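Local coordinates for protein NAD-dependent epimerase/dehydratase (Bacteroides thetaiotaomicron, PDB 3DHN) that probably binds NAD or NADP through a Rossmann-type domain and may act as an oxidoreductase or epimerase, although its substrate is not established, at residues I72-N76 with V91-I95. Numbering follows the deposited sequence.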
# COMPACT_ATOMS: atom_id res chain seq x y z
N ILE A 72 2.45 -2.97 7.41
CA ILE A 72 1.94 -2.29 6.22
C ILE A 72 3.17 -1.75 5.51
O ILE A 72 4.02 -1.11 6.13
CB ILE A 72 1.03 -1.09 6.57
CG1 ILE A 72 -0.19 -1.55 7.35
CG2 ILE A 72 0.62 -0.37 5.28
CD1 ILE A 72 -1.03 -0.39 7.90
N SER A 73 3.27 -2.00 4.21
CA SER A 73 4.40 -1.50 3.45
C SER A 73 3.97 -0.52 2.36
O SER A 73 3.13 -0.85 1.51
CB SER A 73 5.19 -2.65 2.81
OG SER A 73 6.22 -2.14 1.98
N ALA A 74 4.56 0.67 2.39
CA ALA A 74 4.28 1.72 1.40
C ALA A 74 5.54 2.00 0.57
O ALA A 74 5.71 3.10 0.03
CB ALA A 74 3.81 2.99 2.09
N PHE A 75 6.42 1.01 0.48
CA PHE A 75 7.67 1.13 -0.27
C PHE A 75 7.50 1.49 -1.74
O PHE A 75 6.68 0.90 -2.46
CB PHE A 75 8.48 -0.16 -0.18
CG PHE A 75 9.68 -0.20 -1.09
CD1 PHE A 75 10.85 0.47 -0.74
CD2 PHE A 75 9.61 -0.85 -2.32
CE1 PHE A 75 11.94 0.49 -1.62
CE2 PHE A 75 10.69 -0.83 -3.20
CZ PHE A 75 11.86 -0.16 -2.85
N ASN A 76 8.31 2.44 -2.19
CA ASN A 76 8.34 2.89 -3.58
C ASN A 76 9.71 3.55 -3.79
O ASN A 76 10.24 4.20 -2.90
CB ASN A 76 7.23 3.91 -3.83
CG ASN A 76 7.29 4.51 -5.23
OD1 ASN A 76 7.22 3.80 -6.23
ND2 ASN A 76 7.41 5.83 -5.30
N VAL A 91 13.18 -6.38 -4.61
CA VAL A 91 13.00 -5.74 -3.31
C VAL A 91 11.61 -5.99 -2.73
O VAL A 91 11.46 -6.13 -1.51
CB VAL A 91 13.25 -4.23 -3.38
CG1 VAL A 91 12.89 -3.58 -2.06
CG2 VAL A 91 14.72 -3.96 -3.70
N TYR A 92 10.59 -6.02 -3.60
CA TYR A 92 9.22 -6.27 -3.14
C TYR A 92 9.19 -7.64 -2.46
O TYR A 92 8.50 -7.83 -1.46
CB TYR A 92 8.23 -6.27 -4.31
CG TYR A 92 7.93 -4.90 -4.92
CD1 TYR A 92 7.77 -3.78 -4.11
CD2 TYR A 92 7.77 -4.75 -6.30
CE1 TYR A 92 7.45 -2.54 -4.65
CE2 TYR A 92 7.45 -3.52 -6.86
CZ TYR A 92 7.29 -2.41 -6.02
OH TYR A 92 6.99 -1.18 -6.56
N LEU A 93 9.94 -8.59 -3.03
CA LEU A 93 10.01 -9.95 -2.49
C LEU A 93 10.70 -10.02 -1.14
O LEU A 93 10.22 -10.68 -0.22
CB LEU A 93 10.74 -10.87 -3.47
CG LEU A 93 9.91 -11.90 -4.24
CD1 LEU A 93 10.86 -12.87 -4.96
CD2 LEU A 93 9.00 -12.67 -3.30
N THR A 94 11.85 -9.35 -1.04
CA THR A 94 12.63 -9.34 0.20
C THR A 94 11.79 -8.84 1.37
O THR A 94 11.92 -9.33 2.49
CB THR A 94 13.88 -8.44 0.07
OG1 THR A 94 14.73 -8.95 -0.97
CG2 THR A 94 14.66 -8.41 1.37
N ILE A 95 10.93 -7.86 1.11
CA ILE A 95 10.08 -7.30 2.15
C ILE A 95 9.07 -8.31 2.70
O ILE A 95 9.00 -8.52 3.91
CB ILE A 95 9.33 -6.05 1.64
CG1 ILE A 95 10.33 -4.92 1.40
CG2 ILE A 95 8.28 -5.62 2.66
CD1 ILE A 95 9.74 -3.69 0.71
O HOH W 1 6.15 0.65 -5.06
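The ring of F75 carries V91 on one face and meets Y92 at its edge. CG1 of V91 sits over that face, 4.0 Å from the F75 ring centroid and 28° off the ring normal, a CH-pi contact for which valine's beta-branch supplies the methyl. CE1 of Y92 lies in the F75 ring plane, 3.6 Å from F75 CD2, and the two ring planes stand at 82°. The setting is a Rossmann fold: F75 follows the C-terminal end of parallel strand 70-73, and V91, Y92 and I95 belong to helix 87-101, which leads on to the adjacent strand 106-110 in a beta-alpha-beta crossover. One helical turn beyond V91, the extended I95 side chain brings CD1 obliquely to the base of the phenylalanine ring, 3.9 Å from F75 CB. V55 touches all three of these side chains and adds to the apolar packing. S73 also points toward the helix, its OG 4.1 Å from both CD1 and CG2 of I95, a short side chain that probably leaves room for the isoleucine. With OG anti to the backbone N (chi1 175°), the serine can accept a weak hydrogen bond from F75 N at 3.5 Å, linking the strand end to the turn that presents the phenylalanine. Tyrosine suits its place by combining an apolar ring, which also meets F144 and M109, with a polar end that reaches back to the loop. There a water in the plane of the Y92 ring bridges the two segments, hydrogen-bonded to Y92 OH at 2.5 Å and donating to F75 O at 2.7 Å.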